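Local coordinates for protein (S)-2-haloacid dehalogenase 4A (Burkholderia cepacia, PDB 2NO4) that catalyses the hydrolytic dehalogenation of short-chain (S)-2-haloalkanoic acids to the (R)-2-hydroxyalkanoic acids, inverting the configuration at the substituted carbon, at residues D20-L25 with D132-A137; Y101-A106 with L139-L144; E112-L117 with D145-S150; A154-I159 with Y167-D172. One frame throughout, in Å; residues are numbered along the deposited sequence. Where two conformers were deposited one is given.

Contact 1: D20-L25 with D132-A137; sequences DAYGTL and DEMLQA. With SO4 (sulfate ion), chain H; SO4 (sulfate ion), chain I.
With CG set opposite its own carbonyl carbon (chi1 -69°), Y22 sends its ring across to helix 132-141, where M134, whose chi1 of 75° wedges CG between backbone N and carbonyl carbon, bends at chi3 to bring its methyl up to the phenol. M134 CE lies 3.4 Å from Y22 OH, approaching the ring obliquely, while L135 packs its CA 3.5 Å from the same oxygen. Beside them A21 CB touches L135 CD2 at 3.9 Å. The hydroxyl is not left to apolar neighbours alone: Y22 OH donates over 2.6 Å to water 1, in the ring plane, and that water donates to M134 O. The loop is the catalytic one of this haloacid dehalogenase, carrying the nucleophile D20 and the substrate-binding A21 and Y22. A sulfate, probably from the crystallisation liquor, sits in this pocket; O1 takes both A21 N and Y22 N, the latter over 2.9 Å and nearly straight (170°), and K161, S128 and N129 also bind the ion. T24 OG1 donates to D20 OD2 over 2.6 Å on the anti side of the carboxylate. The loop follows strand 16-19; A21, Y22 and L135 all touch S128 at the end of neighbouring strand 123-128, and M134 reaches helix 70-84 on F70, W71 and T74.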
loop_
_atom_site.group_PDB
_atom_site.type_symbol
_atom_site.label_atom_id
_atom_site.label_comp_id
_atom_site.label_asym_id
_atom_site.label_seq_id
_atom_site.Cartn_x
_atom_site.Cartn_y
_atom_site.Cartn_z
ATOM N N ASP B 20 -5.768 -16.826 5.166
ATOM C CA ASP B 20 -4.606 -16.083 4.697
ATOM C C ASP B 20 -3.328 -16.841 5.057
ATOM O O ASP B 20 -3.297 -17.598 6.037
ATOM C CB ASP B 20 -4.647 -14.683 5.343
ATOM C CG ASP B 20 -3.444 -13.854 5.012
ATOM O OD1 ASP B 20 -3.410 -13.357 3.880
ATOM O OD2 ASP B 20 -2.553 -13.688 5.885
ATOM N N ALA B 21 -2.288 -16.721 4.234
ATOM C CA ALA B 21 -1.017 -17.378 4.548
ATOM C C ALA B 21 0.000 -16.445 5.228
ATOM O O ALA B 21 0.322 -16.639 6.403
ATOM C CB ALA B 21 -0.425 -18.026 3.311
ATOM N N TYR B 22 0.467 -15.427 4.500
ATOM C CA TYR B 22 1.606 -14.609 4.918
ATOM C C TYR B 22 1.155 -13.591 5.961
ATOM O O TYR B 22 0.459 -12.618 5.635
ATOM C CB TYR B 22 2.255 -13.912 3.694
ATOM C CG TYR B 22 2.931 -14.941 2.809
ATOM C CD1 TYR B 22 4.162 -15.507 3.195
ATOM C CD2 TYR B 22 2.310 -15.412 1.640
ATOM C CE1 TYR B 22 4.805 -16.483 2.408
ATOM C CE2 TYR B 22 2.920 -16.397 0.855
ATOM C CZ TYR B 22 4.155 -16.943 1.243
ATOM O OH TYR B 22 4.778 -17.907 0.465
ATOM N N GLY B 23 1.521 -13.850 7.203
ATOM C CA GLY B 23 1.092 -12.990 8.333
ATOM C C GLY B 23 0.111 -13.675 9.281
ATOM O O GLY B 23 -0.019 -13.279 10.440
ATOM N N THR B 24 -0.549 -14.722 8.786
ATOM C CA THR B 24 -1.597 -15.432 9.535
ATOM C C THR B 24 -1.131 -16.826 9.947
ATOM O O THR B 24 -1.088 -17.138 11.137
ATOM C CB THR B 24 -2.880 -15.491 8.701
ATOM O OG1 THR B 24 -3.241 -14.158 8.327
ATOM C CG2 THR B 24 -4.082 -16.146 9.479
ATOM N N LEU B 25 -0.794 -17.658 8.957
ATOM C CA LEU B 25 -0.266 -18.999 9.218
ATOM C C LEU B 25 1.253 -18.986 9.246
ATOM O O LEU B 25 1.843 -19.751 9.983
ATOM C CB LEU B 25 -0.739 -20.009 8.155
ATOM C CG LEU B 25 -2.262 -20.243 8.107
ATOM C CD1 LEU B 25 -2.641 -21.209 6.993
ATOM C CD2 LEU B 25 -2.831 -20.694 9.476
ATOM N N ASP B 132 2.197 -20.398 -6.386
ATOM C CA ASP B 132 2.318 -21.758 -5.871
ATOM C C ASP B 132 3.728 -22.129 -5.438
ATOM O O ASP B 132 3.940 -22.706 -4.385
ATOM C CB ASP B 132 1.751 -22.779 -6.851
ATOM C CG ASP B 132 1.479 -24.109 -6.185
ATOM O OD1 ASP B 132 2.204 -25.071 -6.488
ATOM O OD2 ASP B 132 0.562 -24.177 -5.335
ATOM N N GLU B 133 4.712 -21.804 -6.259
ATOM C CA GLU B 133 6.073 -22.220 -5.953
ATOM C C GLU B 133 6.597 -21.750 -4.582
ATOM O O GLU B 133 7.109 -22.567 -3.799
ATOM C CB GLU B 133 7.076 -21.823 -7.036
ATOM C CG GLU B 133 8.424 -22.492 -6.755
ATOM C CD GLU B 133 9.523 -22.049 -7.668
ATOM O OE1 GLU B 133 10.710 -22.113 -7.235
ATOM O OE2 GLU B 133 9.206 -21.642 -8.823
ATOM N N MET B 134 6.500 -20.442 -4.298
ATOM C CA MET B 134 6.940 -19.936 -2.995
ATOM C C MET B 134 6.066 -20.473 -1.833
ATOM O O MET B 134 6.583 -20.832 -0.775
ATOM C CB MET B 134 7.021 -18.392 -3.003
ATOM C CG MET B 134 5.685 -17.662 -2.942
ATOM S SD MET B 134 5.896 -15.882 -3.060
ATOM C CE MET B 134 6.428 -15.520 -1.344
ATOM N N LEU B 135 4.761 -20.558 -2.049
ATOM C CA LEU B 135 3.838 -20.913 -0.985
ATOM C C LEU B 135 3.957 -22.409 -0.638
ATOM O O LEU B 135 3.974 -22.779 0.542
ATOM C CB LEU B 135 2.405 -20.618 -1.395
ATOM C CG LEU B 135 1.440 -20.004 -0.373
ATOM C CD1 LEU B 135 0.046 -20.280 -0.893
ATOM C CD2 LEU B 135 1.580 -20.495 1.069
ATOM N N GLN B 136 4.020 -23.250 -1.671
ATOM C CA GLN B 136 4.196 -24.696 -1.486
ATOM C C GLN B 136 5.464 -25.058 -0.720
ATOM O O GLN B 136 5.425 -25.895 0.206
ATOM C CB GLN B 136 4.107 -25.446 -2.832
ATOM C CG GLN B 136 2.670 -25.777 -3.238
ATOM C CD GLN B 136 1.935 -26.600 -2.153
ATOM O OE1 GLN B 136 0.930 -26.157 -1.580
ATOM N NE2 GLN B 136 2.469 -27.787 -1.851
ATOM N N ALA B 137 6.576 -24.415 -1.075
ATOM C CA ALA B 137 7.824 -24.572 -0.331
ATOM C C ALA B 137 7.648 -24.277 1.173
ATOM O O ALA B 137 8.092 -25.060 2.026
ATOM C CB ALA B 137 8.948 -23.697 -0.930
HETATM S S SO4 H . -1.258 -13.563 1.612
HETATM O O1 SO4 H . -1.121 -14.917 2.095
HETATM O O2 SO4 H . -0.079 -13.144 0.860
HETATM O O3 SO4 H . -2.468 -13.374 0.844
HETATM O O4 SO4 H . -1.328 -12.756 2.828
HETATM S S SO4 I . 4.370 -21.024 -9.999
HETATM O O1 SO4 I . 5.095 -22.298 -10.056
HETATM O O2 SO4 I . 4.922 -20.135 -11.046
HETATM O O3 SO4 I . 2.939 -21.299 -10.261
HETATM O O4 SO4 I . 4.580 -20.428 -8.663
HETATM O O HOH W 1 7.263 -18.465 0.800
#

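Contact 2: Y101-A106 with L139-L144; sequences YKELSA and LKASKL
S142 OG is hydrogen-bonded to A138 O one turn back, in the helix that ends just before it, and S142 CB meets A106 CB at 3.8 Å. The chi1 of 53° places the hydroxyl between the backbone N and the carbonyl carbon, close enough to turn back on the helix. The same A106 methyl also touches L144 CD1 at 3.9 Å, so one small side chain fits against both residues. Between S142 and L144 the helix 132-141 ends in a Schellman motif: K143, with positive phi, is its C-prime residue, L144 N binds L139 O over 2.9 Å and K143 N binds K140 O over 3.0 Å. This turn swings L144 round to face the chain that leaves helix 90-102. Nearer that helix, the extended side chain of E103 runs alongside A141 at the surface, its CB, CG and CD all close to the A141 methyl, with E103 CD 3.7 Å from A141 CB. L104 packs on Y22, L26 and helix 30-33.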
loop_
_atom_site.group_PDB
_atom_site.type_symbol
_atom_site.label_atom_id
_atom_site.label_comp_id
_atom_site.label_asym_id
_atom_site.label_seq_id
_atom_site.Cartn_x
_atom_site.Cartn_y
_atom_site.Cartn_z
ATOM N N TYR B 101 12.658 -16.697 3.219
ATOM C CA TYR B 101 11.279 -16.393 2.918
ATOM C C TYR B 101 10.598 -17.604 2.289
ATOM O O TYR B 101 9.413 -17.874 2.517
ATOM C CB TYR B 101 11.176 -15.177 1.964
ATOM C CG TYR B 101 9.855 -14.448 2.150
ATOM C CD1 TYR B 101 9.774 -13.322 2.987
ATOM C CD2 TYR B 101 8.671 -14.915 1.543
ATOM C CE1 TYR B 101 8.569 -12.668 3.184
ATOM C CE2 TYR B 101 7.463 -14.274 1.757
ATOM C CZ TYR B 101 7.433 -13.150 2.580
ATOM O OH TYR B 101 6.259 -12.506 2.781
ATOM N N LYS B 102 11.366 -18.341 1.491
ATOM C CA LYS B 102 10.831 -19.485 0.762
ATOM C C LYS B 102 10.381 -20.531 1.761
ATOM O O LYS B 102 9.458 -21.281 1.486
ATOM C CB LYS B 102 11.877 -20.051 -0.214
ATOM C CG LYS B 102 11.240 -20.744 -1.386
ATOM C CD LYS B 102 12.222 -21.100 -2.484
ATOM C CE LYS B 102 11.550 -22.139 -3.365
ATOM N NZ LYS B 102 12.395 -22.617 -4.497
ATOM N N GLU B 103 11.012 -20.551 2.932
ATOM C CA GLU B 103 10.618 -21.437 4.019
ATOM C C GLU B 103 10.334 -20.719 5.355
ATOM O O GLU B 103 10.902 -21.042 6.411
ATOM C CB GLU B 103 11.642 -22.560 4.151
ATOM C CG GLU B 103 11.751 -23.324 2.795
ATOM C CD GLU B 103 12.517 -24.644 2.849
ATOM O OE1 GLU B 103 13.147 -24.973 3.903
ATOM O OE2 GLU B 103 12.458 -25.354 1.808
ATOM N N LEU B 104 9.435 -19.736 5.282
ATOM C CA LEU B 104 8.953 -18.994 6.465
ATOM C C LEU B 104 8.379 -19.918 7.522
ATOM O O LEU B 104 7.599 -20.811 7.196
ATOM C CB LEU B 104 7.826 -18.034 6.071
ATOM C CG LEU B 104 8.026 -16.653 5.522
ATOM C CD1 LEU B 104 6.684 -15.949 5.692
ATOM C CD2 LEU B 104 9.167 -15.833 6.213
ATOM N N SER B 105 8.756 -19.664 8.777
ATOM C CA SER B 105 8.203 -20.325 9.963
ATOM C C SER B 105 6.695 -20.166 10.046
ATOM O O SER B 105 6.156 -19.056 9.821
ATOM C CB SER B 105 8.773 -19.678 11.236
ATOM O OG SER B 105 10.178 -19.680 11.207
ATOM N N ALA B 106 6.036 -21.267 10.395
ATOM C CA ALA B 106 4.633 -21.244 10.799
ATOM C C ALA B 106 4.546 -20.692 12.211
ATOM O O ALA B 106 5.442 -20.934 13.040
ATOM C CB ALA B 106 4.027 -22.633 10.744
ATOM N N LEU B 139 4.797 -24.135 2.893
ATOM C CA LEU B 139 3.839 -25.087 3.446
ATOM C C LEU B 139 4.480 -26.451 3.697
ATOM O O LEU B 139 4.221 -27.080 4.734
ATOM C CB LEU B 139 2.586 -25.228 2.574
ATOM C CG LEU B 139 1.703 -23.993 2.442
ATOM C CD1 LEU B 139 0.551 -24.287 1.455
ATOM C CD2 LEU B 139 1.229 -23.462 3.792
ATOM N N LYS B 140 5.308 -26.912 2.758
ATOM C CA LYS B 140 5.992 -28.192 2.963
ATOM C C LYS B 140 6.981 -28.132 4.131
ATOM O O LYS B 140 6.985 -29.028 4.992
ATOM C CB LYS B 140 6.706 -28.669 1.692
ATOM C CG LYS B 140 5.776 -29.273 0.635
ATOM C CD LYS B 140 6.493 -30.398 -0.116
ATOM C CE LYS B 140 6.727 -31.637 0.797
ATOM N NZ LYS B 140 8.142 -32.190 0.732
ATOM N N ALA B 141 7.824 -27.093 4.142
ATOM C CA ALA B 141 8.831 -26.927 5.197
ATOM C C ALA B 141 8.221 -26.921 6.584
ATOM O O ALA B 141 8.870 -27.341 7.546
ATOM C CB ALA B 141 9.644 -25.659 4.992
ATOM N N SER B 142 6.996 -26.420 6.701
ATOM C CA SER B 142 6.345 -26.320 8.011
ATOM C C SER B 142 5.316 -27.427 8.282
ATOM O O SER B 142 4.583 -27.368 9.275
ATOM C CB SER B 142 5.720 -24.927 8.183
ATOM O OG SER B 142 4.862 -24.644 7.081
ATOM N N LYS B 143 5.278 -28.427 7.396
ATOM C CA LYS B 143 4.317 -29.561 7.435
ATOM C C LYS B 143 2.832 -29.170 7.470
ATOM O O LYS B 143 1.988 -29.923 7.991
ATOM C CB LYS B 143 4.651 -30.553 8.561
ATOM C CG LYS B 143 6.041 -31.134 8.452
ATOM C CD LYS B 143 6.352 -32.080 9.626
ATOM C CE LYS B 143 7.809 -32.585 9.575
ATOM N NZ LYS B 143 8.780 -31.446 9.812
ATOM N N LEU B 144 2.520 -28.000 6.902
ATOM C CA LEU B 144 1.146 -27.498 6.855
ATOM C C LEU B 144 0.369 -28.141 5.715
ATOM O O LEU B 144 -0.854 -28.141 5.713
ATOM C CB LEU B 144 1.120 -25.970 6.775
ATOM C CG LEU B 144 1.674 -25.213 7.992
ATOM C CD1 LEU B 144 1.728 -23.720 7.774
ATOM C CD2 LEU B 144 0.867 -25.533 9.268
#

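Contact 3: E112-L117 with D145-S150; sequences ETLEKL and DRVLDS. With SO4 (sulfate ion), chain M.
V147 and L114 meet where helix 110-119 passes the loop that leads into strand 150-153. V147, which gives up the largest area here, points its two methyls at different residues of the helix. V147 CG2 rests on L114 CB at 3.7 Å, while V147 CG1, placed opposite the carbonyl carbon by a chi1 of -63°, lies 3.9 Å from E115 CB; the side chains of E115 and V147 cross obliquely. V147 O is buried by the packing and has no partner in the model. L114 has a second neighbour at the far end of its side chain, where L114 CD2 touches L148 CD2 at 3.7 Å. The join belongs to the Rossmann-like core: L114 and L148 both pack on V124, so the helix and the loop before strand 150-153 share strand 123-128 as a neighbour, and L114 also touches F19 of strand 16-19, L148 also L139 of helix 132-141. E115 is the outer partner, at the solvent side. Within the 3-10 segment 145-146, R146 NE donates to D145 OD1 over 3.2 Å at 169°, in the guanidinium plane and on the syn side of the carboxylate, as part of a salt bridge.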
loop_
_atom_site.group_PDB
_atom_site.type_symbol
_atom_site.label_atom_id
_atom_site.label_comp_id
_atom_site.label_asym_id
_atom_site.label_seq_id
_atom_site.Cartn_x
_atom_site.Cartn_y
_atom_site.Cartn_z
ATOM N N GLU B 112 -1.565 -27.501 14.472
ATOM C CA GLU B 112 -2.507 -28.127 15.358
ATOM C C GLU B 112 -3.917 -27.597 15.163
ATOM O O GLU B 112 -4.860 -28.375 15.150
ATOM C CB GLU B 112 -2.072 -27.968 16.809
ATOM C CG GLU B 112 -2.952 -28.766 17.723
ATOM C CD GLU B 112 -2.553 -28.688 19.181
ATOM O OE1 GLU B 112 -1.407 -28.300 19.524
ATOM O OE2 GLU B 112 -3.418 -29.049 19.989
ATOM N N THR B 113 -4.084 -26.276 15.048
ATOM C CA THR B 113 -5.444 -25.765 14.840
ATOM C C THR B 113 -6.072 -26.142 13.492
ATOM O O THR B 113 -7.228 -26.543 13.447
ATOM C CB THR B 113 -5.746 -24.292 15.379
ATOM O OG1 THR B 113 -6.480 -23.508 14.420
ATOM C CG2 THR B 113 -4.583 -23.607 15.940
ATOM N N LEU B 114 -5.300 -26.102 12.416
ATOM C CA LEU B 114 -5.813 -26.593 11.143
ATOM C C LEU B 114 -6.212 -28.100 11.205
ATOM O O LEU B 114 -7.282 -28.461 10.693
ATOM C CB LEU B 114 -4.866 -26.208 9.988
ATOM C CG LEU B 114 -5.284 -24.822 9.403
ATOM C CD1 LEU B 114 -5.316 -23.731 10.462
ATOM C CD2 LEU B 114 -4.377 -24.431 8.292
ATOM N N GLU B 115 -5.415 -28.936 11.882
ATOM C CA GLU B 115 -5.816 -30.330 12.111
ATOM C C GLU B 115 -7.135 -30.462 12.883
ATOM O O GLU B 115 -7.999 -31.191 12.482
ATOM C CB GLU B 115 -4.707 -31.167 12.760
ATOM C CG GLU B 115 -5.088 -32.670 12.985
ATOM C CD GLU B 115 -5.798 -33.322 11.772
ATOM O OE1 GLU B 115 -5.165 -33.481 10.705
ATOM O OE2 GLU B 115 -7.002 -33.683 11.889
ATOM N N LYS B 116 -7.327 -29.690 13.943
ATOM C CA LYS B 116 -8.603 -29.738 14.709
ATOM C C LYS B 116 -9.783 -29.370 13.806
ATOM O O LYS B 116 -10.828 -30.039 13.804
ATOM C CB LYS B 116 -8.567 -28.805 15.932
ATOM C CG LYS B 116 -7.554 -29.164 17.045
ATOM C CD LYS B 116 -7.743 -28.206 18.255
ATOM C CE LYS B 116 -6.673 -28.312 19.341
ATOM N NZ LYS B 116 -6.688 -29.695 19.864
ATOM N N LEU B 117 -9.605 -28.308 13.012
ATOM C CA LEU B 117 -10.647 -27.868 12.083
ATOM C C LEU B 117 -10.933 -28.911 11.014
ATOM O O LEU B 117 -12.083 -29.125 10.651
ATOM C CB LEU B 117 -10.260 -26.528 11.420
ATOM C CG LEU B 117 -10.264 -25.327 12.367
ATOM C CD1 LEU B 117 -9.800 -24.037 11.644
ATOM C CD2 LEU B 117 -11.640 -25.129 13.005
ATOM N N ASP B 145 1.116 -28.702 4.764
ATOM C CA ASP B 145 0.621 -29.496 3.636
ATOM C C ASP B 145 -0.476 -30.512 4.009
ATOM O O ASP B 145 -1.535 -30.581 3.372
ATOM C CB ASP B 145 1.825 -30.208 2.930
ATOM C CG ASP B 145 2.804 -30.950 3.930
ATOM O OD1 ASP B 145 2.470 -31.990 4.559
ATOM O OD2 ASP B 145 3.943 -30.498 4.054
ATOM N N ARG B 146 -0.218 -31.286 5.057
ATOM C CA ARG B 146 -1.093 -32.396 5.415
ATOM C C ARG B 146 -2.373 -31.977 6.103
ATOM O O ARG B 146 -3.272 -32.791 6.275
ATOM C CB ARG B 146 -0.342 -33.415 6.277
ATOM C CG ARG B 146 0.098 -32.924 7.635
ATOM C CD ARG B 146 1.285 -33.765 8.137
ATOM N NE ARG B 146 2.449 -33.686 7.238
ATOM C CZ ARG B 146 3.638 -34.216 7.516
ATOM N NH1 ARG B 146 3.821 -34.868 8.663
ATOM N NH2 ARG B 146 4.646 -34.095 6.658
ATOM N N VAL B 147 -2.453 -30.714 6.497
ATOM C CA VAL B 147 -3.615 -30.232 7.226
ATOM C C VAL B 147 -4.499 -29.338 6.354
ATOM O O VAL B 147 -5.346 -28.606 6.893
ATOM C CB VAL B 147 -3.228 -29.569 8.597
ATOM C CG1 VAL B 147 -2.597 -30.597 9.501
ATOM C CG2 VAL B 147 -2.265 -28.382 8.431
ATOM N N LEU B 148 -4.319 -29.430 5.023
ATOM C CA LEU B 148 -5.034 -28.572 4.053
ATOM C C LEU B 148 -5.780 -29.338 2.950
ATOM O O LEU B 148 -5.232 -30.273 2.357
ATOM C CB LEU B 148 -4.061 -27.604 3.369
ATOM C CG LEU B 148 -3.402 -26.506 4.190
ATOM C CD1 LEU B 148 -2.344 -25.846 3.312
ATOM C CD2 LEU B 148 -4.421 -25.494 4.713
ATOM N N ASP B 149 -7.006 -28.912 2.651
ATOM C CA ASP B 149 -7.753 -29.452 1.529
ATOM C C ASP B 149 -7.363 -28.810 0.207
ATOM O O ASP B 149 -7.386 -29.457 -0.840
ATOM C CB ASP B 149 -9.264 -29.296 1.764
ATOM C CG ASP B 149 -9.757 -30.156 2.912
ATOM O OD1 ASP B 149 -9.468 -31.381 2.878
ATOM O OD2 ASP B 149 -10.397 -29.624 3.862
ATOM N N SER B 150 -7.010 -27.532 0.247
ATOM C CA SER B 150 -6.848 -26.758 -0.966
ATOM C C SER B 150 -5.997 -25.509 -0.686
ATOM O O SER B 150 -6.006 -24.952 0.410
ATOM C CB SER B 150 -8.228 -26.392 -1.531
ATOM O OG SER B 150 -8.143 -25.426 -2.564
HETATM S S SO4 M . -3.967 -28.823 23.159
HETATM O O1 SO4 M . -4.119 -28.633 24.605
HETATM O O2 SO4 M . -5.242 -29.262 22.575
HETATM O O3 SO4 M . -3.358 -27.587 22.649
HETATM O O4 SO4 M . -3.020 -29.867 22.811
#

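Contact 4: A154-I159 with Y167-D172; sequences ADDLKI and YQFACD
F169, on helix 164-174, reaches across to D156 and L157 in the turn that follows strand 150-153, so the contact lies within the crossover region between that edge strand and the helix, in the Rossmann-like fold of the HAD superfamily. Apolar packing comes first. A chi1 of -179°, CG anti to the backbone N, carries the F169 ring toward the turn, and L157 and F169 lie antiparallel, side by side: L157 CD2 is 3.7 Å from F169 CD1, L157 CD1 3.9 Å from F169 CB. The methylene of D156 comes up obliquely to the ring, D156 CB 3.5 Å from F169 CZ. Next comes the meeting of carboxylate and ring, the carboxylate plane of D156 being turned 53° from that of F169. The acid itself is also weakly hydrogen-bonded to S153 N. Backbone bonds shape the turn: A154 O accepts from L157 N over 3.1 Å and from K158 N over 2.8 Å, and D156 and L157, within it, both point CB toward the helix. On the same helix, Y167, inferred to matter for catalysis, bonds D190 through its hydroxyl. At the far end of the ring, D156 OD2 comes 3.5 Å from F169 CZ and 3.6 Å from F169 CE2.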
loop_
_atom_site.group_PDB
_atom_site.type_symbol
_atom_site.label_atom_id
_atom_site.label_comp_id
_atom_site.label_asym_id
_atom_site.label_seq_id
_atom_site.Cartn_x
_atom_site.Cartn_y
_atom_site.Cartn_z
ATOM N N ALA B 154 -3.511 -16.104 -5.836
ATOM C CA ALA B 154 -3.762 -14.913 -6.693
ATOM C C ALA B 154 -3.199 -15.108 -8.107
ATOM O O ALA B 154 -3.684 -14.511 -9.071
ATOM C CB ALA B 154 -3.111 -13.667 -6.085
ATOM N N ASP B 155 -2.130 -15.898 -8.189
ATOM C CA ASP B 155 -1.430 -16.160 -9.422
ATOM C C ASP B 155 -2.283 -16.918 -10.452
ATOM O O ASP B 155 -1.949 -16.913 -11.633
ATOM C CB ASP B 155 -0.128 -16.922 -9.167
ATOM C CG ASP B 155 0.887 -16.726 -10.295
ATOM O OD1 ASP B 155 1.127 -15.571 -10.727
ATOM O OD2 ASP B 155 1.473 -17.726 -10.741
ATOM N N ASP B 156 -3.375 -17.536 -10.012
ATOM C CA ASP B 156 -4.271 -18.254 -10.926
ATOM C C ASP B 156 -5.072 -17.254 -11.747
ATOM O O ASP B 156 -5.317 -17.496 -12.922
ATOM C CB ASP B 156 -5.179 -19.223 -10.167
ATOM C CG ASP B 156 -4.390 -20.307 -9.456
ATOM O OD1 ASP B 156 -3.360 -20.694 -9.999
ATOM O OD2 ASP B 156 -4.744 -20.753 -8.336
ATOM N N LEU B 157 -5.427 -16.112 -11.145
ATOM C CA LEU B 157 -6.241 -15.086 -11.816
ATOM C C LEU B 157 -5.423 -13.885 -12.252
ATOM O O LEU B 157 -5.914 -13.063 -13.018
ATOM C CB LEU B 157 -7.333 -14.536 -10.872
ATOM C CG LEU B 157 -8.515 -15.382 -10.463
ATOM C CD1 LEU B 157 -9.620 -14.433 -9.977
ATOM C CD2 LEU B 157 -8.994 -16.242 -11.620
ATOM N N LYS B 158 -4.213 -13.753 -11.708
ATOM C CA LYS B 158 -3.344 -12.601 -11.970
ATOM C C LYS B 158 -3.959 -11.283 -11.463
ATOM O O LYS B 158 -3.888 -10.247 -12.108
ATOM C CB LYS B 158 -2.897 -12.538 -13.449
ATOM C CG LYS B 158 -2.058 -13.784 -13.841
ATOM C CD LYS B 158 -1.371 -13.634 -15.197
ATOM C CE LYS B 158 -0.878 -15.025 -15.723
ATOM N NZ LYS B 158 -0.425 -15.976 -14.598
ATOM N N ILE B 159 -4.519 -11.368 -10.262
ATOM C CA ILE B 159 -5.280 -10.323 -9.589
ATOM C C ILE B 159 -5.042 -10.497 -8.076
ATOM O O ILE B 159 -5.302 -11.569 -7.542
ATOM C CB ILE B 159 -6.795 -10.508 -9.850
ATOM C CG1 ILE B 159 -7.139 -10.237 -11.322
ATOM C CG2 ILE B 159 -7.631 -9.539 -8.975
ATOM C CD1 ILE B 159 -8.551 -10.609 -11.633
ATOM N N TYR B 167 -11.570 -13.378 -3.878
ATOM C CA TYR B 167 -12.483 -14.025 -2.940
ATOM C C TYR B 167 -13.531 -14.867 -3.695
ATOM O O TYR B 167 -13.886 -15.956 -3.245
ATOM C CB TYR B 167 -13.140 -12.987 -1.993
ATOM C CG TYR B 167 -12.079 -12.126 -1.306
ATOM C CD1 TYR B 167 -11.180 -12.703 -0.387
ATOM C CD2 TYR B 167 -11.944 -10.763 -1.608
ATOM C CE1 TYR B 167 -10.184 -11.945 0.241
ATOM C CE2 TYR B 167 -10.925 -9.981 -0.985
ATOM C CZ TYR B 167 -10.063 -10.594 -0.052
ATOM O OH TYR B 167 -9.053 -9.891 0.569
ATOM N N GLN B 168 -14.013 -14.355 -4.831
ATOM C CA GLN B 168 -14.966 -15.076 -5.696
ATOM C C GLN B 168 -14.351 -16.365 -6.240
ATOM O O GLN B 168 -15.015 -17.397 -6.269
ATOM C CB GLN B 168 -15.453 -14.190 -6.856
ATOM C CG GLN B 168 -16.526 -14.839 -7.761
ATOM C CD GLN B 168 -17.777 -15.191 -6.984
ATOM O OE1 GLN B 168 -18.177 -16.347 -6.932
ATOM N NE2 GLN B 168 -18.389 -14.212 -6.368
ATOM N N PHE B 169 -13.090 -16.288 -6.665
ATOM C CA PHE B 169 -12.294 -17.457 -7.077
ATOM C C PHE B 169 -12.327 -18.601 -6.037
ATOM O O PHE B 169 -12.476 -19.773 -6.411
ATOM C CB PHE B 169 -10.842 -17.027 -7.394
ATOM C CG PHE B 169 -9.940 -18.152 -7.860
ATOM C CD1 PHE B 169 -10.126 -18.760 -9.116
ATOM C CD2 PHE B 169 -8.881 -18.596 -7.061
ATOM C CE1 PHE B 169 -9.258 -19.808 -9.551
ATOM C CE2 PHE B 169 -8.038 -19.638 -7.488
ATOM C CZ PHE B 169 -8.227 -20.236 -8.727
ATOM N N ALA B 170 -12.175 -18.261 -4.750
ATOM C CA ALA B 170 -12.261 -19.228 -3.650
ATOM C C ALA B 170 -13.652 -19.890 -3.577
ATOM O O ALA B 170 -13.751 -21.100 -3.415
ATOM C CB ALA B 170 -11.894 -18.533 -2.271
ATOM N N CYS B 171 -14.716 -19.083 -3.655
ATOM C CA CYS B 171 -16.095 -19.585 -3.708
ATOM C C CYS B 171 -16.261 -20.555 -4.867
ATOM O O CYS B 171 -16.737 -21.658 -4.667
ATOM C CB CYS B 171 -17.095 -18.441 -3.874
ATOM S SG CYS B 171 -17.195 -17.418 -2.451
ATOM N N ASP B 172 -15.850 -20.128 -6.055
ATOM C CA ASP B 172 -15.879 -20.958 -7.272
ATOM C C ASP B 172 -15.117 -22.275 -7.132
ATOM O O ASP B 172 -15.677 -23.350 -7.396
ATOM C CB ASP B 172 -15.398 -20.186 -8.516
ATOM C CG ASP B 172 -16.283 -18.992 -8.855
ATOM O OD1 ASP B 172 -17.398 -18.830 -8.318
ATOM O OD2 ASP B 172 -15.848 -18.171 -9.665
#

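How the contacts relate
All four contacts belong to the HAD fold with its parallel sheet. Contacts 1 and 2 share helix 132-141, have centres about 8 Å apart and touch directly, notably through the E133 to K102 salt bridge and the packing of Y101 on Y22 and M134. Contact 3 lies about 14 Å, centre to centre, from each of them: L25 meets L114, and K140 packs on D145. The segments of contacts 1, 2 and 3 alternate along the chain, interlocking the catalytic loop, helices 90-102 and 110-119 and the approach to strand 150-153. Contact 4 follows in sequence, its centre about 15, 22 and 21 Å from those of contacts 1, 2 and 3; K161, between its segments, pairs with D20, and Y167 is probably important for catalysis.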